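Local atomic coordinates of glycosyl hydrolase BlGH5_18 (Bifidobacterium longum subsp. infantis, PDB entry 7LQX), a protein that probably hydrolyses glycosidic linkages during N-glycan breakdown, as a glycoside hydrolase of family GH5 from a gut bacterium. Residues P67-L72 and D114-W119; D104-H109 and K139-E144; W123-M128 and H172-A177. One frame throughout, in Å; residues are numbered along the deposited sequence.

How the contacts relate
The three contacts cluster round the segment that follows strand 100-104 of the barrel. Contact 2 seats a helix, while contacts 1 and 3 join the loop 114-128 to a short helix and to another loop. Contacts 1 and 2 have centres about 10 Å apart and are joined by His109 ND1, 2.8 Å from Asp114 OD1, and by the backbone bond of Phe115 N to Gly108 O. Contact 3, centred about 14 Å from contact 1, is tied to it by His172 NE2, 2.7 Å from Asp114 OD2. The nearest atoms of contacts 2 and 3 are about 4 Å apart. Contacts 1 and 3, and His109 of contact 2, also meet the second subunit. The sulfate bound by Arg125 probably comes from the crystallisation liquor.

Contact 1. Residues P67-L72 and D114-W119; sequences PVWPYL and DFLPSW
In the (β/α)8 barrel, the fold of family GH5, a short helix after strand 62-65 meets a loop where Trp69 and Pro70 pack on Phe115 to Trp119 in the long excursion after strand 100-104. The central element is a proline on an indole. Pro117 lies over one face of Trp69, its CG 3.6 Å from the centroid of the five-membered ring and only 3° off the normal, a CH-pi contact. A chi1 of -169° turns the indole of Trp69 away from its own backbone N and towards loop 114-119, where it lies against the proline. Leu116 reaches the same ring obliquely, CD2 being 3.8 Å from CZ3 of Trp69. At CZ2 of this indole stands Trp119, whose six-membered ring is turned 88° from that of Trp69, centroid to centroid 5.9 Å. The two indole nitrogens have partners on one residue, NE1 of Trp69 bonding to Gln73 OE1 and NE1 of Trp119 to Gln73 O.

Pro70 covers the Phe115 backbone, CD lying 3.4 Å from Phe115 O. Next to it, Val68 holds the N-cap position of helix 69-72, and its carbonyl oxygen accepts from the backbone N of both Tyr71 and Leu72. Its side chain is shared as well: CG1 rests above one face of the Tyr71 ring and touches Phe115 at CB, 3.9 Å away.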
loop_
_atom_site.group_PDB
_atom_site.type_symbol
_atom_site.label_atom_id
_atom_site.label_comp_id
_atom_site.label_asym_id
_atom_site.label_seq_id
_atom_site.Cartn_x
_atom_site.Cartn_y
_atom_site.Cartn_z
ATOM N N PRO A 67 10.529 -6.389 -8.572
ATOM C CA PRO A 67 9.293 -5.627 -8.797
ATOM C C PRO A 67 8.513 -5.482 -7.496
ATOM O O PRO A 67 8.763 -6.171 -6.504
ATOM C CB PRO A 67 8.530 -6.475 -9.819
ATOM C CG PRO A 67 9.029 -7.863 -9.590
ATOM C CD PRO A 67 10.472 -7.723 -9.201
ATOM N N VAL A 68 7.550 -4.561 -7.505
ATOM C CA VAL A 68 6.769 -4.215 -6.316
ATOM C C VAL A 68 5.310 -4.608 -6.530
ATOM O O VAL A 68 4.692 -4.241 -7.536
ATOM C CB VAL A 68 6.940 -2.728 -5.964
ATOM C CG1 VAL A 68 5.966 -2.285 -4.884
ATOM C CG2 VAL A 68 8.369 -2.485 -5.528
ATOM N N TRP A 69 4.762 -5.357 -5.571
ATOM C CA TRP A 69 3.504 -6.074 -5.778
ATOM C C TRP A 69 2.313 -5.161 -6.004
ATOM O O TRP A 69 1.525 -5.431 -6.926
ATOM C CB TRP A 69 3.285 -7.011 -4.585
ATOM C CG TRP A 69 2.199 -8.022 -4.717
ATOM C CD1 TRP A 69 1.434 -8.292 -5.816
ATOM C CD2 TRP A 69 1.746 -8.890 -3.683
ATOM N NE1 TRP A 69 0.540 -9.303 -5.529
ATOM C CE2 TRP A 69 0.714 -9.682 -4.220
ATOM C CE3 TRP A 69 2.138 -9.100 -2.355
ATOM C CZ2 TRP A 69 0.062 -10.660 -3.472
ATOM C CZ3 TRP A 69 1.489 -10.070 -1.618
ATOM C CH2 TRP A 69 0.462 -10.837 -2.179
ATOM N N PRO A 70 2.106 -4.093 -5.223
ATOM C CA PRO A 70 0.955 -3.213 -5.486
ATOM C C PRO A 70 0.977 -2.559 -6.851
ATOM O O PRO A 70 -0.065 -2.055 -7.282
ATOM C CB PRO A 70 1.008 -2.173 -4.353
ATOM C CG PRO A 70 2.325 -2.389 -3.653
ATOM C CD PRO A 70 2.765 -3.794 -3.939
ATOM N N TYR A 71 2.125 -2.520 -7.541
ATOM C CA TYR A 71 2.156 -1.976 -8.895
ATOM C C TYR A 71 1.887 -3.057 -9.936
ATOM O O TYR A 71 1.287 -2.772 -10.981
ATOM C CB TYR A 71 3.495 -1.287 -9.212
ATOM C CG TYR A 71 4.026 -0.382 -8.114
ATOM C CD1 TYR A 71 3.175 0.266 -7.227
ATOM C CD2 TYR A 71 5.384 -0.198 -7.960
ATOM C CE1 TYR A 71 3.681 1.056 -6.206
ATOM C CE2 TYR A 71 5.892 0.586 -6.953
ATOM C CZ TYR A 71 5.039 1.217 -6.084
ATOM O OH TYR A 71 5.576 1.986 -5.081
ATOM N N LEU A 72 2.301 -4.299 -9.647
ATOM C CA LEU A 72 2.053 -5.412 -10.551
ATOM C C LEU A 72 0.593 -5.847 -10.526
ATOM O O LEU A 72 0.046 -6.260 -11.554
ATOM C CB LEU A 72 2.900 -6.625 -10.157
ATOM C CG LEU A 72 4.391 -6.646 -10.471
ATOM C CD1 LEU A 72 5.016 -7.873 -9.819
ATOM C CD2 LEU A 72 4.624 -6.660 -11.965
ATOM N N ASP A 114 6.786 -2.745 4.198
ATOM C CA ASP A 114 5.834 -3.663 3.593
ATOM C C ASP A 114 5.123 -2.965 2.437
ATOM O O ASP A 114 4.629 -1.846 2.593
ATOM C CB ASP A 114 4.755 -4.082 4.595
ATOM C CG ASP A 114 5.205 -5.117 5.607
ATOM O OD1 ASP A 114 6.298 -5.720 5.474
ATOM O OD2 ASP A 114 4.408 -5.311 6.556
ATOM N N PHE A 115 5.043 -3.640 1.296
ATOM C CA PHE A 115 4.322 -3.177 0.113
ATOM C C PHE A 115 3.235 -4.202 -0.184
ATOM O O PHE A 115 3.481 -5.185 -0.883
ATOM C CB PHE A 115 5.271 -3.051 -1.085
ATOM C CG PHE A 115 6.324 -2.005 -0.912
ATOM C CD1 PHE A 115 6.069 -0.701 -1.264
ATOM C CD2 PHE A 115 7.566 -2.321 -0.387
ATOM C CE1 PHE A 115 7.029 0.274 -1.097
ATOM C CE2 PHE A 115 8.528 -1.352 -0.226
ATOM C CZ PHE A 115 8.255 -0.051 -0.574
ATOM N N LEU A 116 2.051 -3.994 0.358
ATOM C CA LEU A 116 0.935 -4.875 0.072
ATOM C C LEU A 116 -0.086 -4.178 -0.807
ATOM O O LEU A 116 -0.369 -2.994 -0.606
ATOM C CB LEU A 116 0.229 -5.327 1.349
ATOM C CG LEU A 116 0.976 -6.383 2.149
ATOM C CD1 LEU A 116 0.079 -6.863 3.286
ATOM C CD2 LEU A 116 1.416 -7.577 1.313
ATOM N N PRO A 117 -0.679 -4.883 -1.765
ATOM C CA PRO A 117 -1.823 -4.314 -2.481
ATOM C C PRO A 117 -2.976 -4.010 -1.534
ATOM O O PRO A 117 -3.154 -4.657 -0.498
ATOM C CB PRO A 117 -2.212 -5.423 -3.469
ATOM C CG PRO A 117 -0.982 -6.302 -3.577
ATOM C CD PRO A 117 -0.362 -6.251 -2.222
ATOM N N SER A 118 -3.792 -3.031 -1.930
ATOM C CA SER A 118 -4.896 -2.571 -1.089
ATOM C C SER A 118 -5.939 -3.655 -0.850
ATOM O O SER A 118 -6.698 -3.572 0.122
ATOM C CB SER A 118 -5.543 -1.327 -1.706
ATOM O OG SER A 118 -6.004 -1.566 -3.023
ATOM N N TRP A 119 -5.969 -4.685 -1.694
ATOM C CA TRP A 119 -6.926 -5.773 -1.549
ATOM C C TRP A 119 -6.503 -6.809 -0.520
ATOM O O TRP A 119 -7.194 -7.821 -0.366
ATOM C CB TRP A 119 -7.202 -6.435 -2.903
ATOM C CG TRP A 119 -6.010 -6.910 -3.700
ATOM C CD1 TRP A 119 -5.273 -6.183 -4.592
ATOM C CD2 TRP A 119 -5.467 -8.237 -3.729
ATOM N NE1 TRP A 119 -4.304 -6.971 -5.163
ATOM C CE2 TRP A 119 -4.387 -8.231 -4.632
ATOM C CE3 TRP A 119 -5.778 -9.427 -3.066
ATOM C CZ2 TRP A 119 -3.624 -9.369 -4.890
ATOM C CZ3 TRP A 119 -5.015 -10.556 -3.326
ATOM C CH2 TRP A 119 -3.962 -10.515 -4.234
#

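Contact 2. Residues D104-H109 and K139-E144; sequences DVFQGH and KTLVAE
The phenyl ring of Phe106 is met obliquely by Leu141 and Val142, while one face is covered from within its own segment by CG1 of Val105, 3.7 Å above the plane and over the ring centre. The two helix residues touch different parts of the ring: Leu141 CD2 comes to 3.6 Å from CE1 of Phe106, and Val142 CG2 to 3.7 Å from CE2. Leu141 and Phe106 run antiparallel, side by side, whereas the side chains of Val142 and Phe106 stand roughly perpendicular. Trp69 adds an edge-to-face partner from the short helix 69-72.

Val105 has a double role. Its CG1 points away from the backbone N (chi1 179°), which lets this methyl lie on the phenyl face and still approach CG2 of Val142, at 4.1 Å. No hydrogen bond links the two segments, and all four touching residues are buried.

The segment continues through a cis peptide between Gln107 and Gly108, and at Gly108 a beta carbon would collide with the carbonyl oxygen of Phe106. The side chain of Gln107 folds back, NE2 donating almost straight to Asp104 O (2.9 Å, 169°), although the donor stands well above that carbonyl plane. NE2 also bonds to Pro67 O, and OE1 accepts from Asn162 N, so the amide is held at both ends.

Val105 and Phe106, set against Leu141 and Val142, seat helix 132-149 beside the end of strand 100-104, the hydrophobic interface of a β/α unit in a (β/α)8 barrel.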
loop_
_atom_site.group_PDB
_atom_site.type_symbol
_atom_site.label_atom_id
_atom_site.label_comp_id
_atom_site.label_asym_id
_atom_site.label_seq_id
_atom_site.Cartn_x
_atom_site.Cartn_y
_atom_site.Cartn_z
ATOM N N ASP A 104 12.453 -11.832 -8.168
ATOM C CA ASP A 104 11.591 -12.167 -7.040
ATOM C C ASP A 104 10.192 -11.631 -7.340
ATOM O O ASP A 104 10.047 -10.448 -7.674
ATOM C CB ASP A 104 12.076 -11.511 -5.747
ATOM C CG ASP A 104 13.190 -12.273 -5.065
ATOM O OD1 ASP A 104 14.181 -12.637 -5.727
ATOM O OD2 ASP A 104 13.082 -12.481 -3.836
ATOM N N VAL A 105 9.159 -12.469 -7.180
ATOM C CA VAL A 105 7.841 -12.085 -7.687
ATOM C C VAL A 105 7.116 -11.124 -6.746
ATOM O O VAL A 105 6.601 -10.097 -7.200
ATOM C CB VAL A 105 6.958 -13.296 -8.033
ATOM C CG1 VAL A 105 5.584 -12.816 -8.528
ATOM C CG2 VAL A 105 7.631 -14.166 -9.071
ATOM N N PHE A 106 7.015 -11.457 -5.445
ATOM C CA PHE A 106 6.131 -10.747 -4.511
ATOM C C PHE A 106 6.917 -9.963 -3.465
ATOM O O PHE A 106 7.347 -10.525 -2.454
ATOM C CB PHE A 106 5.185 -11.714 -3.784
ATOM C CG PHE A 106 4.250 -12.458 -4.690
ATOM C CD1 PHE A 106 3.153 -11.830 -5.247
ATOM C CD2 PHE A 106 4.463 -13.802 -4.977
ATOM C CE1 PHE A 106 2.291 -12.527 -6.084
ATOM C CE2 PHE A 106 3.603 -14.496 -5.813
ATOM C CZ PHE A 106 2.529 -13.860 -6.371
ATOM N N GLN A 107 7.047 -8.656 -3.684
ATOM C CA GLN A 107 7.545 -7.719 -2.673
ATOM C C GLN A 107 6.392 -6.763 -2.392
ATOM O O GLN A 107 6.156 -5.855 -3.190
ATOM C CB GLN A 107 8.779 -6.956 -3.153
ATOM C CG GLN A 107 10.058 -7.775 -3.122
ATOM C CD GLN A 107 10.039 -8.921 -4.107
ATOM O OE1 GLN A 107 10.123 -10.086 -3.721
ATOM N NE2 GLN A 107 9.935 -8.598 -5.384
ATOM N N GLY A 108 5.667 -6.938 -1.282
ATOM C CA GLY A 108 6.016 -7.826 -0.195
ATOM C C GLY A 108 6.755 -7.055 0.870
ATOM O O GLY A 108 6.197 -6.157 1.501
ATOM N N HIS A 109 8.041 -7.346 1.038
ATOM C CA HIS A 109 8.834 -6.701 2.072
ATOM C C HIS A 109 10.212 -6.352 1.534
ATOM O O HIS A 109 10.911 -7.221 1.004
ATOM C CB HIS A 109 9.013 -7.602 3.298
ATOM C CG HIS A 109 9.699 -6.911 4.425
ATOM N ND1 HIS A 109 9.045 -6.014 5.238
ATOM C CD2 HIS A 109 10.990 -6.923 4.834
ATOM C CE1 HIS A 109 9.895 -5.533 6.126
ATOM N NE2 HIS A 109 11.084 -6.062 5.900
ATOM N N LYS A 139 -0.944 -17.191 -8.025
ATOM C CA LYS A 139 -0.565 -18.101 -9.096
ATOM C C LYS A 139 -0.752 -17.451 -10.456
ATOM O O LYS A 139 0.077 -17.626 -11.355
ATOM C CB LYS A 139 -1.376 -19.387 -8.998
ATOM C CG LYS A 139 -0.996 -20.265 -7.826
ATOM C CD LYS A 139 -1.830 -21.543 -7.791
ATOM C CE LYS A 139 -1.648 -22.350 -9.070
ATOM N NZ LYS A 139 -2.182 -23.739 -8.960
ATOM N N THR A 140 -1.836 -16.694 -10.627
ATOM C CA THR A 140 -2.060 -15.998 -11.889
ATOM C C THR A 140 -0.938 -15.006 -12.178
ATOM O O THR A 140 -0.446 -14.936 -13.311
ATOM C CB THR A 140 -3.424 -15.304 -11.863
ATOM O OG1 THR A 140 -4.442 -16.277 -11.597
ATOM C CG2 THR A 140 -3.704 -14.645 -13.189
ATOM N N LEU A 141 -0.515 -14.235 -11.170
ATOM C CA LEU A 141 0.583 -13.292 -11.376
ATOM C C LEU A 141 1.887 -14.018 -11.708
ATOM O O LEU A 141 2.611 -13.625 -12.630
ATOM C CB LEU A 141 0.756 -12.378 -10.160
ATOM C CG LEU A 141 1.879 -11.348 -10.331
ATOM C CD1 LEU A 141 1.620 -10.451 -11.550
ATOM C CD2 LEU A 141 2.057 -10.520 -9.075
ATOM N N VAL A 142 2.217 -15.076 -10.961
ATOM C CA VAL A 142 3.425 -15.833 -11.279
ATOM C C VAL A 142 3.372 -16.324 -12.724
ATOM O O VAL A 142 4.346 -16.200 -13.472
ATOM C CB VAL A 142 3.632 -17.005 -10.302
ATOM C CG1 VAL A 142 4.857 -17.825 -10.711
ATOM C CG2 VAL A 142 3.791 -16.527 -8.886
ATOM N N ALA A 143 2.236 -16.895 -13.134
ATOM C CA ALA A 143 2.132 -17.433 -14.487
ATOM C C ALA A 143 2.276 -16.339 -15.536
ATOM O O ALA A 143 2.951 -16.530 -16.554
ATOM C CB ALA A 143 0.805 -18.173 -14.668
ATOM N N GLU A 144 1.647 -15.185 -15.313
ATOM C CA GLU A 144 1.707 -14.116 -16.305
ATOM C C GLU A 144 3.114 -13.540 -16.391
ATOM O O GLU A 144 3.656 -13.355 -17.487
ATOM C CB GLU A 144 0.703 -13.021 -15.951
ATOM C CG GLU A 144 -0.740 -13.468 -16.007
#

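Contact 3. Residues W123-M128 and H172-A177; sequences WHRGNM and HPAKMA. With SO4 (sulfate ion), chain F.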
loop_
_atom_site.group_PDB
_atom_site.type_symbol
_atom_site.label_atom_id
_atom_site.label_comp_id
_atom_site.label_asym_id
_atom_site.label_seq_id
_atom_site.Cartn_x
_atom_site.Cartn_y
_atom_site.Cartn_z
ATOM N N TRP A 123 -9.603 -2.830 5.506
ATOM C CA TRP A 123 -10.960 -3.278 5.216
ATOM C C TRP A 123 -10.982 -4.562 4.399
ATOM O O TRP A 123 -12.003 -5.268 4.389
ATOM C CB TRP A 123 -11.689 -2.219 4.411
ATOM C CG TRP A 123 -11.785 -0.884 5.058
ATOM C CD1 TRP A 123 -11.184 0.279 4.643
ATOM C CD2 TRP A 123 -12.534 -0.543 6.232
ATOM N NE1 TRP A 123 -11.522 1.312 5.473
ATOM C CE2 TRP A 123 -12.351 0.840 6.455
ATOM C CE3 TRP A 123 -13.350 -1.264 7.111
ATOM C CZ2 TRP A 123 -12.950 1.517 7.520
ATOM C CZ3 TRP A 123 -13.945 -0.587 8.171
ATOM C CH2 TRP A 123 -13.743 0.789 8.360
ATOM N N HIS A 124 -9.897 -4.835 3.672
ATOM C CA HIS A 124 -9.718 -6.023 2.854
ATOM C C HIS A 124 -8.624 -6.935 3.394
ATOM O O HIS A 124 -8.045 -7.711 2.635
ATOM C CB HIS A 124 -9.376 -5.624 1.420
ATOM C CG HIS A 124 -10.492 -4.921 0.721
ATOM N ND1 HIS A 124 -11.424 -5.591 -0.037
ATOM C CD2 HIS A 124 -10.851 -3.617 0.693
ATOM C CE1 HIS A 124 -12.308 -4.731 -0.506
ATOM N NE2 HIS A 124 -11.982 -3.524 -0.082
ATOM N N ARG A 125 -8.319 -6.842 4.686
ATOM C CA ARG A 125 -7.241 -7.631 5.257
ATOM C C ARG A 125 -7.409 -9.089 4.864
ATOM O O ARG A 125 -8.481 -9.673 5.035
ATOM C CB ARG A 125 -7.227 -7.505 6.778
ATOM C CG ARG A 125 -6.044 -8.233 7.399
ATOM C CD ARG A 125 -5.927 -7.948 8.880
ATOM N NE ARG A 125 -4.826 -8.703 9.468
ATOM C CZ ARG A 125 -4.589 -8.787 10.772
ATOM N NH1 ARG A 125 -5.369 -8.153 11.634
ATOM N NH2 ARG A 125 -3.566 -9.506 11.214
ATOM N N GLY A 126 -6.350 -9.668 4.314
ATOM C CA GLY A 126 -6.388 -11.032 3.836
ATOM C C GLY A 126 -5.133 -11.775 4.227
ATOM O O GLY A 126 -4.189 -11.202 4.768
ATOM N N ASN A 127 -5.138 -13.054 3.922
ATOM C CA ASN A 127 -4.044 -13.949 4.279
ATOM C C ASN A 127 -3.501 -14.529 2.985
ATOM O O ASN A 127 -4.172 -15.334 2.334
ATOM C CB ASN A 127 -4.557 -15.023 5.228
ATOM C CG ASN A 127 -3.453 -15.890 5.761
ATOM O OD1 ASN A 127 -2.585 -16.336 5.014
ATOM N ND2 ASN A 127 -3.480 -16.142 7.064
HETATM N N MSE A 128 -2.292 -14.113 2.611
HETATM C CA MSE A 128 -1.738 -14.494 1.315
HETATM C C MSE A 128 -1.363 -15.958 1.246
HETATM O O MSE A 128 -1.152 -16.485 0.159
HETATM C CB MSE A 128 -0.508 -13.631 0.980
HETATM C CG MSE A 128 0.773 -14.032 1.688
HETATM SE SE MSE A 128 2.281 -12.924 1.238
HETATM C CE MSE A 128 2.556 -13.448 -0.614
ATOM N N HIS A 172 5.282 -9.613 13.490
ATOM C CA HIS A 172 4.656 -8.794 12.469
ATOM C C HIS A 172 3.386 -8.163 13.039
ATOM O O HIS A 172 2.581 -8.866 13.663
ATOM C CB HIS A 172 4.307 -9.576 11.209
ATOM C CG HIS A 172 3.985 -8.676 10.063
ATOM N ND1 HIS A 172 2.767 -8.038 9.941
ATOM C CD2 HIS A 172 4.755 -8.214 9.056
ATOM C CE1 HIS A 172 2.789 -7.260 8.875
ATOM N NE2 HIS A 172 3.989 -7.336 8.329
ATOM N N PRO A 173 3.164 -6.857 12.860
ATOM C CA PRO A 173 2.023 -6.221 13.538
ATOM C C PRO A 173 0.674 -6.459 12.887
ATOM O O PRO A 173 -0.344 -6.070 13.479
ATOM C CB PRO A 173 2.391 -4.732 13.537
ATOM C CG PRO A 173 3.307 -4.577 12.394
ATOM C CD PRO A 173 4.062 -5.871 12.231
ATOM N N ALA A 174 0.622 -7.081 11.715
ATOM C CA ALA A 174 -0.637 -7.439 11.062
ATOM C C ALA A 174 -0.397 -8.760 10.336
ATOM O O ALA A 174 -0.456 -8.860 9.111
ATOM C CB ALA A 174 -1.117 -6.328 10.127
ATOM N N LYS A 175 -0.130 -9.802 11.113
ATOM C CA LYS A 175 0.389 -11.031 10.554
ATOM C C LYS A 175 -0.686 -11.805 9.802
ATOM O O LYS A 175 -1.894 -11.582 9.941
ATOM C CB LYS A 175 0.988 -11.910 11.654
ATOM C CG LYS A 175 -0.044 -12.571 12.558
ATOM C CD LYS A 175 0.596 -13.469 13.610
ATOM C CE LYS A 175 1.367 -12.682 14.650
ATOM N NZ LYS A 175 0.462 -11.852 15.498
HETATM N N MSE A 176 -0.206 -12.749 9.006
HETATM C CA MSE A 176 -1.023 -13.674 8.242
HETATM C C MSE A 176 -0.732 -15.063 8.796
HETATM O O MSE A 176 0.157 -15.773 8.315
HETATM C CB MSE A 176 -0.668 -13.554 6.773
HETATM C CG MSE A 176 -0.957 -12.160 6.220
HETATM SE SE MSE A 176 -0.207 -12.008 4.459
HETATM C CE MSE A 176 -0.811 -10.225 4.047
ATOM N N ALA A 177 -1.483 -15.439 9.827
ATOM C CA ALA A 177 -1.176 -16.647 10.573
ATOM C C ALA A 177 -1.370 -17.884 9.707
ATOM O O ALA A 177 -2.298 -17.964 8.898
ATOM C CB ALA A 177 -2.061 -16.737 11.815
HETATM S S SO4 F . -3.771 -9.293 14.890
HETATM O O1 SO4 F . -4.796 -8.431 14.309
HETATM O O2 SO4 F . -4.268 -9.831 16.154
HETATM O O3 SO4 F . -3.459 -10.396 13.985
HETATM O O4 SO4 F . -2.561 -8.511 15.130
HETATM O O HOH W 1 -2.803 -9.617 7.633
HETATM O O HOH W 2 -4.288 -12.029 7.734
#
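Arg125 and Asn127 reach across to Lys175 and Ala177, clasping the loops that follow the third and fourth strands of the (β/α)8 barrel. Arg125 runs out fully extended, every torsion from CA to the guanidinium close to trans, and presents that group edge-on to its oxygen partners. NH2 donates in the carbonyl plane to a lone pair of Lys175 O at 3.0 Å, and also to O3 of a sulfate ion. NH1 gives the same ion a nearly straight bond, 2.7 Å to O1 at 176°. NE donates to a water that lies 2.9 Å from Ala174 O, while CB of Ala174 sits over one guanidinium face, offset towards the rim.

Asn127 and Met176, modelled as selenomethionine like Met128, pass flank to flank and point opposite ways, with CB of Met176 3.8 Å from CG of Asn127. This leads ND2 beyond Met176 to Ala177 O, a bond of 2.8 Å with the acceptor near the amide plane but the donor tilted 28° from the carbonyl plane. OD1 turns back to Phe129 N, an Asx turn, so the amide works in two directions. A leucine in place of Asn127 would probably leave both Ala177 O and Phe129 N without these mates and weaken the tie between the loops.

Met176 extends alongside the backbone of Gly126 and Asn127, its CE 3.6 Å from Gly126 O, and crosses Met128 obliquely. Its selenium lies 3.6 Å from CG of Met128 and 3.5 Å from Met128 N, a buried nitrogen with no hydrogen-bond partner in the model.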